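Local atomic coordinates of magnesium-protoporphyrin O-methyltransferase (Synechocystis sp., PDB entry 4QDJ), a protein that transfers a methyl group from S-adenosylmethionine to a propionate of magnesium protoporphyrin IX, giving the 13-monomethyl ester during chlorophyll biosynthesis. Residues 214-218 and 219-223; 34-37 and 38-42; 46-49 and 50-54. One frame throughout, in Å; residues are numbered along the deposited sequence.

Helix 35-58 supplies both interaction 2, at its start, and interaction 3, farther along; the hairpin turn of interaction 1 lies against it. Interactions 1 and 2, with centres about 12 Å apart, meet at D39, whose OD2 lies 2.5 Å from T217 OG1 and 2.7 Å from F219 N, both probable hydrogen bonds. Interactions 1 and 3, with centres about 13 Å apart, meet at T47, where OG1 is 2.8 Å from Y220 OH and 3.0 Å from T215 OG1. Bound S-adenosylmethionine is close by: the side chain of V48 is about 5 Å from it, that of Y220 about 6 Å and that of I40 about 8 Å.

Interaction 1: 214-218 and 219-223; sequences MTSTR and FYYSR
The F219 ring carries the aliphatic chain of R218 on one face: CG of R218 stands 3.7 Å from the ring centroid in a CH-pi contact, displaced toward the rim. With chi1 at -173° the R218 chain leaves CB away from the backbone N, and its extended run brings it alongside the ring, guanidinium and ring planes 29° apart. The Y220 ring takes the T215 methyl at its edge, T215 CG2 lying 3.6 Å from Y220 CE2. The Y221 ring meets the turn obliquely, its CZ 3.2 Å from T217 O. The two strands form a beta hairpin held by three nearly straight backbone bonds: T215 N to S222 O (2.8 Å), S222 N to T215 O, and T217 N to Y220 O (2.9 Å). The bond from Y220 N to T217 OG1 is weak; D39 is the stronger partner of OG1. With an alanine at F219, R218 would probably lose the aromatic face that its CG lies on and be freer to swing. The hairpin is the antiparallel end of the Rossmann-like class I methyltransferase sheet, strand 221-229 lying between edge strand 207-216 and strand 159-164, while helix 35-58 packs on the side of T215, Y220 and S222.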
ATOM      1  N   MET A 214      11.253  -3.248  -9.265  1.00 10.00           N
ATOM      2  CA  MET A 214      11.536  -1.833  -9.412  1.00 10.83           C
ATOM      3  C   MET A 214      10.716  -1.258 -10.547  1.00 11.98           C
ATOM      4  O   MET A 214      10.788  -1.730 -11.680  1.00 14.47           O
ATOM      5  CB  MET A 214      13.023  -1.608  -9.682  1.00 12.53           C
ATOM      6  CG  MET A 214      13.400  -0.143  -9.841  1.00 14.78           C
ATOM      7  SD  MET A 214      13.241   0.776  -8.298  1.00 16.84           S
ATOM      8  CE  MET A 214      13.345   2.463  -8.889  1.00 17.33           C
ATOM      9  N   THR A 215       9.917  -0.245 -10.236  1.00 10.94           N
ATOM     10  CA  THR A 215       9.208   0.484 -11.270  1.00 13.13           C
ATOM     11  C   THR A 215       9.925   1.804 -11.477  1.00 14.38           C
ATOM     12  O   THR A 215      10.129   2.564 -10.531  1.00 15.05           O
ATOM     13  CB  THR A 215       7.744   0.748 -10.890  1.00 14.34           C
ATOM     14  OG1 THR A 215       7.098  -0.496 -10.591  1.00 16.61           O
ATOM     15  CG2 THR A 215       7.016   1.435 -12.040  1.00 15.56           C
ATOM     16  N   SER A 216      10.325   2.064 -12.715  1.00 16.97           N
ATOM     17  CA  SER A 216      11.041   3.285 -13.040  1.00 20.61           C
ATOM     18  C   SER A 216      10.438   3.949 -14.266  1.00 24.03           C
ATOM     19  O   SER A 216      10.565   3.444 -15.380  1.00 26.41           O
ATOM     20  CB  SER A 216      12.523   2.990 -13.288  1.00 22.41           C
ATOM     21  OG  SER A 216      13.131   2.419 -12.145  0.50 22.41           O
ATOM     22  N   THR A 217       9.767   5.073 -14.051  1.00 23.83           N
ATOM     23  CA  THR A 217       9.299   5.901 -15.152  1.00 25.44           C
ATOM     24  C   THR A 217       9.914   7.283 -14.997  1.00 25.75           C
ATOM     25  O   THR A 217      10.827   7.475 -14.196  1.00 27.24           O
ATOM     26  CB  THR A 217       7.766   6.013 -15.185  1.00 25.74           C
ATOM     27  OG1 THR A 217       7.314   6.751 -14.044  1.00 25.80           O
ATOM     28  CG2 THR A 217       7.124   4.631 -15.184  1.00 25.86           C
ATOM     29  N   ARG A 218       9.410   8.249 -15.755  1.00 25.22           N
ATOM     30  CA  ARG A 218       9.974   9.590 -15.734  1.00 26.19           C
ATOM     31  C   ARG A 218       9.754  10.295 -14.395  1.00 23.53           C
ATOM     32  O   ARG A 218      10.653  10.964 -13.884  1.00 24.36           O
ATOM     33  CB  ARG A 218       9.405  10.422 -16.886  1.00 30.32           C
ATOM     34  CG  ARG A 218      10.053  11.782 -17.057  0.79 38.02           C
ATOM     35  CD  ARG A 218       9.773  12.342 -18.442  0.70 25.82           C
ATOM     36  NE  ARG A 218      10.173  13.741 -18.561  0.80 57.58           N
ATOM     37  CZ  ARG A 218      10.477  14.335 -19.709  0.68 66.43           C
ATOM     38  NH1 ARG A 218      10.442  13.650 -20.844  0.70 59.21           N
ATOM     39  NH2 ARG A 218      10.827  15.614 -19.723  0.60 43.44           N
ATOM     40  N   PHE A 219       8.566  10.129 -13.821  1.00 19.97           N
ATOM     41  CA  PHE A 219       8.203  10.852 -12.604  1.00 19.42           C
ATOM     42  C   PHE A 219       7.779   9.932 -11.465  1.00 19.86           C
ATOM     43  O   PHE A 219       7.319  10.399 -10.425  1.00 22.16           O
ATOM     44  CB  PHE A 219       7.074  11.842 -12.894  1.00 20.72           C
ATOM     45  CG  PHE A 219       7.410  12.851 -13.950  1.00 21.13           C
ATOM     46  CD1 PHE A 219       8.220  13.934 -13.656  1.00 22.93           C
ATOM     47  CD2 PHE A 219       6.912  12.719 -15.236  1.00 20.49           C
ATOM     48  CE1 PHE A 219       8.530  14.867 -14.625  1.00 24.10           C
ATOM     49  CE2 PHE A 219       7.218  13.651 -16.209  1.00 22.63           C
ATOM     50  CZ  PHE A 219       8.029  14.724 -15.904  1.00 23.34           C
ATOM     51  N   TYR A 220       7.932   8.629 -11.664  1.00 16.44           N
ATOM     52  CA  TYR A 220       7.510   7.659 -10.663  1.00 15.13           C
ATOM     53  C   TYR A 220       8.594   6.613 -10.445  1.00 15.66           C
ATOM     54  O   TYR A 220       9.047   5.966 -11.388  1.00 17.42           O
ATOM     55  CB  TYR A 220       6.193   6.998 -11.087  1.00 14.66           C
ATOM     56  CG  TYR A 220       5.698   5.912 -10.155  1.00 13.59           C
ATOM     57  CD1 TYR A 220       4.867   6.211  -9.081  1.00 12.91           C
ATOM     58  CD2 TYR A 220       6.049   4.585 -10.361  1.00 12.78           C
ATOM     59  CE1 TYR A 220       4.411   5.213  -8.231  1.00 12.17           C
ATOM     60  CE2 TYR A 220       5.599   3.585  -9.520  1.00 12.36           C
ATOM     61  CZ  TYR A 220       4.780   3.902  -8.460  1.00 11.48           C
ATOM     62  OH  TYR A 220       4.338   2.896  -7.631  1.00 12.07           O
ATOM     63  N   TYR A 221       9.011   6.457  -9.194  1.00 15.92           N
ATOM     64  CA  TYR A 221      10.053   5.500  -8.848  1.00 17.83           C
ATOM     65  C   TYR A 221       9.634   4.723  -7.615  1.00 17.19           C
ATOM     66  O   TYR A 221       9.423   5.299  -6.548  1.00 20.77           O
ATOM     67  CB  TYR A 221      11.377   6.221  -8.595  1.00 22.08           C
ATOM     68  CG  TYR A 221      11.815   7.102  -9.743  1.00 26.30           C
ATOM     69  CD1 TYR A 221      12.606   6.599 -10.768  0.43 27.72           C
ATOM     70  CD2 TYR A 221      11.432   8.436  -9.806  1.00 29.01           C
ATOM     71  CE1 TYR A 221      13.007   7.400 -11.822  0.59 29.22           C
ATOM     72  CE2 TYR A 221      11.824   9.243 -10.856  1.00 29.75           C
ATOM     73  CZ  TYR A 221      12.614   8.721 -11.860  1.00 30.71           C
ATOM     74  OH  TYR A 221      13.009   9.522 -12.907  0.47 30.04           O
ATOM     75  N   SER A 222       9.505   3.411  -7.764  1.00 12.64           N
ATOM     76  CA  SER A 222       9.033   2.579  -6.669  1.00 11.34           C
ATOM     77  C   SER A 222       9.818   1.281  -6.596  1.00 10.72           C
ATOM     78  O   SER A 222       9.733   0.436  -7.487  1.00 12.17           O
ATOM     79  CB  SER A 222       7.539   2.291  -6.824  1.00 13.78           C
ATOM     80  OG  SER A 222       7.003   1.732  -5.639  1.00 14.91           O
ATOM     81  N   ARG A 223      10.591   1.142  -5.525  1.00  9.21           N
ATOM     82  CA  ARG A 223      11.342  -0.073  -5.248  1.00  8.35           C
ATOM     83  C   ARG A 223      10.455  -1.009  -4.435  1.00  8.70           C
ATOM     84  O   ARG A 223       9.903  -0.608  -3.415  1.00 10.08           O
ATOM     85  CB  ARG A 223      12.606   0.274  -4.460  1.00  8.81           C
ATOM     86  CG  ARG A 223      13.434  -0.917  -4.021  1.00 10.00           C
ATOM     87  CD  ARG A 223      14.054  -1.648  -5.200  1.00 10.93           C
ATOM     88  NE  ARG A 223      15.132  -2.528  -4.761  1.00 10.51           N
ATOM     89  CZ  ARG A 223      15.407  -3.712  -5.299  1.00  8.81           C
ATOM     90  NH1 ARG A 223      14.678  -4.174  -6.306  1.00  7.98           N
ATOM     91  NH2 ARG A 223      16.413  -4.437  -4.825  1.00  9.77           N
TER

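Interaction 2: 34-37 and 38-42; sequences NFVQ and KDIRV
N34 and K38 meet through the backbone, N34 O accepting from K38 N at 2.8 Å, at the start of helix 35-58, where N34 is the N-cap of a capping box with Q37. The box is reciprocal: N34 OD1 receives Q37 N at 2.8 Å in a bond only 10° from straight, and Q37 OE1 receives N34 N at 3.0 Å from a donor well above the plane of the amide. Q37 can answer in this way because its CG sits beside its own backbone N (chi1 -66°) and the chain then extends back toward N34. The N-H groups of N34 and Q37 thereby have side-chain acceptors. F35 follows, its carbonyl accepting from D39 N in a longer bond, while its ring has V36 CG2 over the centre of one face. V36 O accepts from I40 N, and V36 CG1 lies 4.4 Å from I40 CD1, a loose apolar touch one helical turn on. Helix 19-27 covers I40 through W24 and I27. The D39 carboxylate, on this same turn of helix, meets residues 217-219, joining the helix to the turn between strands 207-216 and 221-229. Q37 completes the series: its O accepts from R41 N at 2.8 Å, with R41 CB 3.5 Å from that oxygen.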
ATOM      1  N   ASN A  34      -2.601  15.374 -16.752  1.00 13.44           N
ATOM      2  CA  ASN A  34      -1.436  15.944 -17.423  1.00 13.86           C
ATOM      3  C   ASN A  34      -0.369  14.868 -17.604  1.00 14.00           C
ATOM      4  O   ASN A  34      -0.495  13.775 -17.052  1.00 13.40           O
ATOM      5  CB  ASN A  34      -0.909  17.207 -16.714  1.00 14.46           C
ATOM      6  CG  ASN A  34      -0.360  16.932 -15.322  1.00 18.09           C
ATOM      7  OD1 ASN A  34       0.364  15.963 -15.098  1.00 18.67           O
ATOM      8  ND2 ASN A  34      -0.694  17.805 -14.380  1.00 20.50           N
ATOM      9  N   PHE A  35       0.672  15.159 -18.378  1.00 14.45           N
ATOM     10  CA  PHE A  35       1.632  14.113 -18.733  1.00 15.54           C
ATOM     11  C   PHE A  35       2.425  13.589 -17.533  1.00 16.57           C
ATOM     12  O   PHE A  35       2.881  12.447 -17.538  1.00 16.75           O
ATOM     13  CB  PHE A  35       2.553  14.553 -19.882  1.00 18.67           C
ATOM     14  CG  PHE A  35       3.642  15.502 -19.472  1.00 20.80           C
ATOM     15  CD1 PHE A  35       3.402  16.865 -19.397  1.00 22.83           C
ATOM     16  CD2 PHE A  35       4.915  15.034 -19.189  1.00 21.83           C
ATOM     17  CE1 PHE A  35       4.409  17.741 -19.031  1.00 23.88           C
ATOM     18  CE2 PHE A  35       5.925  15.904 -18.822  1.00 23.19           C
ATOM     19  CZ  PHE A  35       5.672  17.259 -18.743  1.00 24.13           C
ATOM     20  N   VAL A  36       2.566  14.416 -16.502  1.00 15.58           N
ATOM     21  CA  VAL A  36       3.220  13.989 -15.269  1.00 17.48           C
ATOM     22  C   VAL A  36       2.330  13.007 -14.512  1.00 15.94           C
ATOM     23  O   VAL A  36       2.781  11.944 -14.078  1.00 16.04           O
ATOM     24  CB  VAL A  36       3.541  15.190 -14.358  1.00 19.58           C
ATOM     25  CG1 VAL A  36       4.140  14.716 -13.040  1.00 20.45           C
ATOM     26  CG2 VAL A  36       4.479  16.159 -15.065  1.00 20.27           C
ATOM     27  N   GLN A  37       1.063  13.376 -14.360  1.00 14.71           N
ATOM     28  CA  GLN A  37       0.081  12.532 -13.686  1.00 13.77           C
ATOM     29  C   GLN A  37      -0.134  11.220 -14.433  1.00 12.84           C
ATOM     30  O   GLN A  37      -0.335  10.173 -13.819  1.00 13.00           O
ATOM     31  CB  GLN A  37      -1.249  13.278 -13.542  1.00 16.08           C
ATOM     32  CG  GLN A  37      -1.186  14.481 -12.613  1.00 20.00           C
ATOM     33  CD  GLN A  37      -2.351  15.435 -12.806  1.00 23.86           C
ATOM     34  OE1 GLN A  37      -3.111  15.322 -13.769  1.00 24.95           O
ATOM     35  NE2 GLN A  37      -2.493  16.386 -11.890  0.66 24.01           N
ATOM     36  N   LYS A  38      -0.092  11.281 -15.761  1.00 12.49           N
ATOM     37  CA  LYS A  38      -0.258  10.087 -16.582  1.00 12.64           C
ATOM     38  C   LYS A  38       0.903   9.125 -16.357  1.00 12.44           C
ATOM     39  O   LYS A  38       0.714   7.910 -16.292  1.00 12.71           O
ATOM     40  CB  LYS A  38      -0.353  10.464 -18.062  1.00 14.64           C
ATOM     41  CG  LYS A  38      -0.603   9.285 -18.991  1.00 18.65           C
ATOM     42  CD  LYS A  38      -1.857   8.521 -18.595  0.64 19.87           C
ATOM     43  CE  LYS A  38      -2.359   7.653 -19.738  0.30 20.83           C
ATOM     44  NZ  LYS A  38      -1.293   6.771 -20.283  0.31 21.24           N
ATOM     45  N   ASP A  39       2.104   9.680 -16.234  1.00 12.41           N
ATOM     46  CA  ASP A  39       3.295   8.887 -15.961  1.00 12.60           C
ATOM     47  C   ASP A  39       3.183   8.186 -14.606  1.00 12.76           C
ATOM     48  O   ASP A  39       3.565   7.023 -14.460  1.00 12.59           O
ATOM     49  CB  ASP A  39       4.536   9.782 -15.999  1.00 15.29           C
ATOM     50  CG  ASP A  39       5.818   9.006 -15.801  1.00 18.68           C
ATOM     51  OD1 ASP A  39       6.359   8.488 -16.799  1.00 22.18           O
ATOM     52  OD2 ASP A  39       6.285   8.917 -14.646  0.62 17.77           O
ATOM     53  N   ILE A  40       2.647   8.900 -13.622  1.00 10.84           N
ATOM     54  CA  ILE A  40       2.429   8.341 -12.291  1.00 11.08           C
ATOM     55  C   ILE A  40       1.362   7.246 -12.323  1.00 10.97           C
ATOM     56  O   ILE A  40       1.519   6.194 -11.699  1.00 10.63           O
ATOM     57  CB  ILE A  40       2.025   9.439 -11.288  1.00 13.69           C
ATOM     58  CG1 ILE A  40       3.168  10.441 -11.116  1.00 15.04           C
ATOM     59  CG2 ILE A  40       1.637   8.833  -9.946  1.00 12.69           C
ATOM     60  CD1 ILE A  40       2.808  11.637 -10.260  1.00 17.13           C
ATOM     61  N   ARG A  41       0.283   7.497 -13.058  1.00 10.02           N
ATOM     62  CA  ARG A  41      -0.778   6.508 -13.228  1.00  9.28           C
ATOM     63  C   ARG A  41      -0.226   5.202 -13.793  1.00 10.04           C
ATOM     64  O   ARG A  41      -0.484   4.123 -13.257  1.00 10.00           O
ATOM     65  CB  ARG A  41      -1.880   7.051 -14.144  1.00  9.05           C
ATOM     66  CG  ARG A  41      -2.914   6.010 -14.553  1.00  9.62           C
ATOM     67  CD  ARG A  41      -3.913   6.577 -15.549  1.00 11.94           C
ATOM     68  NE  ARG A  41      -4.834   7.525 -14.929  1.00 11.38           N
ATOM     69  CZ  ARG A  41      -5.689   8.282 -15.610  1.00 12.26           C
ATOM     70  NH1 ARG A  41      -5.734   8.205 -16.935  1.00 14.11           N
ATOM     71  NH2 ARG A  41      -6.493   9.118 -14.969  1.00 12.76           N
ATOM     72  N   VAL A  42       0.549   5.311 -14.868  1.00  9.96           N
ATOM     73  CA  VAL A  42       1.127   4.143 -15.527  1.00 11.21           C
ATOM     74  C   VAL A  42       2.141   3.423 -14.634  1.00 11.01           C
ATOM     75  O   VAL A  42       2.130   2.193 -14.534  1.00 11.68           O
ATOM     76  CB  VAL A  42       1.784   4.534 -16.871  1.00 13.39           C
ATOM     77  CG1 VAL A  42       2.551   3.359 -17.460  1.00 16.57           C
ATOM     78  CG2 VAL A  42       0.727   5.036 -17.847  1.00 15.08           C
TER

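Interaction 3: 46-49 and 50-54; sequences QTVD and SVVAW
S50 bonds to the carbonyl of Q46 through its backbone N, S50 N lying 2.9 Å from Q46 O. In one of the two conformers modelled for each residue the hydroxyl adds a second bond, S50 OG lying 3.0 Å from Q46 O, and the two donors then arrive from opposite faces of the carbonyl plane. In that conformer the hydroxyl can turn back one helical turn because OG stands anti to the carbonyl carbon of S50 (chi1 -71°), beside the backbone N. A water that donates to S50 OG and accepts from Q46 NE2 links the two side chains there, a bridge that is equally doubtful for the other conformers. V51 comes next, its N bonded to T47 O and its CG2 methyl 3.4 Å from that oxygen. V52 repeats the pattern on V48: V52 N bonds to V48 O at 3.0 Å, with an N-H...O angle of 175°, while V52 CG2 comes 4.3 Å from V48 CG1 in apolar packing. A53 N bonds to D49 O, and A53 CB rests 3.3 Å from the same oxygen. W54 adds its own bond, from its N to S50 O, which sits over one face of the indole near the rim. The backbone N to O bonds are the i to i+4 bonds of helix 35-58. The helix packs on strand 221-229 through T47 and W54, which both touch I224; R211 of the edge strand 207-216 makes a cation-pi contact with W54, and V48 and V52 touch L76 in a loop.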
ATOM      1  N   GLN A  46       1.928  -0.357 -12.879  1.00 10.30           N
ATOM      2  CA  GLN A  46       2.968  -1.369 -13.029  0.53 10.13           C
ATOM      3  C   GLN A  46       3.329  -1.984 -11.678  1.00 10.14           C
ATOM      4  O   GLN A  46       3.511  -3.197 -11.567  1.00 10.49           O
ATOM      5  CB  GLN A  46       4.212  -0.780 -13.699  0.53 12.33           C
ATOM      6  CG  GLN A  46       5.350  -1.776 -13.862  0.53 14.63           C
ATOM      7  CD  GLN A  46       6.499  -1.224 -14.682  0.53 18.99           C
ATOM      8  OE1 GLN A  46       6.294  -0.480 -15.640  0.53 21.90           O
ATOM      9  NE2 GLN A  46       7.720  -1.589 -14.307  0.53 19.32           N
ATOM     10  N   THR A  47       3.425  -1.142 -10.655  1.00  9.06           N
ATOM     11  CA  THR A  47       3.727  -1.617  -9.308  1.00  7.86           C
ATOM     12  C   THR A  47       2.642  -2.571  -8.823  1.00  8.44           C
ATOM     13  O   THR A  47       2.934  -3.663  -8.334  1.00  9.44           O
ATOM     14  CB  THR A  47       3.868  -0.446  -8.315  1.00  8.16           C
ATOM     15  OG1 THR A  47       4.955   0.392  -8.724  1.00  9.75           O
ATOM     16  CG2 THR A  47       4.134  -0.962  -6.905  1.00  9.82           C
ATOM     17  N   VAL A  48       1.390  -2.152  -8.971  1.00  8.07           N
ATOM     18  CA  VAL A  48       0.257  -2.993  -8.604  1.00  8.76           C
ATOM     19  C   VAL A  48       0.286  -4.321  -9.355  1.00  8.48           C
ATOM     20  O   VAL A  48       0.195  -5.388  -8.746  1.00  8.51           O
ATOM     21  CB  VAL A  48      -1.081  -2.270  -8.853  1.00 10.27           C
ATOM     22  CG1 VAL A  48      -2.248  -3.239  -8.708  1.00 11.91           C
ATOM     23  CG2 VAL A  48      -1.229  -1.096  -7.896  1.00 11.92           C
ATOM     24  N   ASP A  49       0.435  -4.254 -10.674  1.00  8.55           N
ATOM     25  CA  ASP A  49       0.440  -5.460 -11.499  1.00  9.09           C
ATOM     26  C   ASP A  49       1.588  -6.408 -11.148  1.00  9.01           C
ATOM     27  O   ASP A  49       1.426  -7.626 -11.191  1.00  9.66           O
ATOM     28  CB  ASP A  49       0.467  -5.111 -12.990  1.00 11.09           C
ATOM     29  CG  ASP A  49      -0.859  -4.564 -13.489  1.00 13.91           C
ATOM     30  OD1 ASP A  49      -1.886  -4.753 -12.804  0.50 13.69           O
ATOM     31  OD2 ASP A  49      -0.874  -3.946 -14.575  0.63 13.57           O
ATOM     32  N   SER A  50       2.744  -5.850 -10.798  1.00  8.94           N
ATOM     33  CA  SER A  50       3.899  -6.657 -10.413  0.75  8.27           C
ATOM     34  C   SER A  50       3.625  -7.442  -9.134  1.00  8.07           C
ATOM     35  O   SER A  50       3.987  -8.612  -9.017  1.00  8.86           O
ATOM     36  CB  SER A  50       5.140  -5.776 -10.228  0.75  9.65           C
ATOM     37  OG  SER A  50       5.612  -5.283 -11.470  0.75 10.16           O
ATOM     38  N   VAL A  51       2.986  -6.788  -8.169  1.00  7.13           N
ATOM     39  CA  VAL A  51       2.677  -7.440  -6.900  1.00  7.99           C
ATOM     40  C   VAL A  51       1.604  -8.514  -7.075  1.00  7.46           C
ATOM     41  O   VAL A  51       1.735  -9.626  -6.561  1.00  7.15           O
ATOM     42  CB  VAL A  51       2.277  -6.410  -5.822  1.00  7.59           C
ATOM     43  CG1 VAL A  51       1.763  -7.109  -4.564  1.00  8.18           C
ATOM     44  CG2 VAL A  51       3.466  -5.525  -5.493  1.00  8.62           C
ATOM     45  N   VAL A  52       0.553  -8.190  -7.823  1.00  7.10           N
ATOM     46  CA  VAL A  52      -0.477  -9.173  -8.139  1.00  8.19           C
ATOM     47  C   VAL A  52       0.149 -10.389  -8.821  1.00  7.57           C
ATOM     48  O   VAL A  52      -0.162 -11.533  -8.481  1.00  8.94           O
ATOM     49  CB  VAL A  52      -1.585  -8.573  -9.031  1.00  8.90           C
ATOM     50  CG1 VAL A  52      -2.548  -9.661  -9.500  1.00 10.26           C
ATOM     51  CG2 VAL A  52      -2.337  -7.482  -8.276  1.00 10.27           C
ATOM     52  N   ALA A  53       1.054 -10.135  -9.763  1.00  7.62           N
ATOM     53  CA  ALA A  53       1.718 -11.210 -10.494  1.00  7.95           C
ATOM     54  C   ALA A  53       2.533 -12.122  -9.574  1.00  8.36           C
ATOM     55  O   ALA A  53       2.531 -13.343  -9.748  1.00  8.82           O
ATOM     56  CB  ALA A  53       2.599 -10.641 -11.600  1.00  9.65           C
ATOM     57  N   TRP A  54       3.228 -11.530  -8.603  1.00  7.99           N
ATOM     58  CA  TRP A  54       3.982 -12.309  -7.622  1.00  7.09           C
ATOM     59  C   TRP A  54       3.057 -13.264  -6.886  1.00  7.83           C
ATOM     60  O   TRP A  54       3.348 -14.455  -6.750  1.00  9.69           O
ATOM     61  CB  TRP A  54       4.631 -11.395  -6.582  1.00  7.09           C
ATOM     62  CG  TRP A  54       5.923 -10.763  -6.983  1.00  7.93           C
ATOM     63  CD1 TRP A  54       6.662 -11.022  -8.102  1.00 10.57           C
ATOM     64  CD2 TRP A  54       6.633  -9.757  -6.254  1.00  7.56           C
ATOM     65  NE1 TRP A  54       7.789 -10.232  -8.114  1.00 11.62           N
ATOM     66  CE2 TRP A  54       7.793  -9.447  -6.991  1.00  9.46           C
ATOM     67  CE3 TRP A  54       6.396  -9.084  -5.051  1.00  8.93           C
ATOM     68  CZ2 TRP A  54       8.717  -8.495  -6.561  1.00 11.00           C
ATOM     69  CZ3 TRP A  54       7.313  -8.141  -4.625  1.00  9.63           C
ATOM     70  CH2 TRP A  54       8.460  -7.856  -5.379  1.00 10.45           C
TER
HETATM   71  O   HOH W   1       7.319  -3.042 -11.497  1.00 21.71           O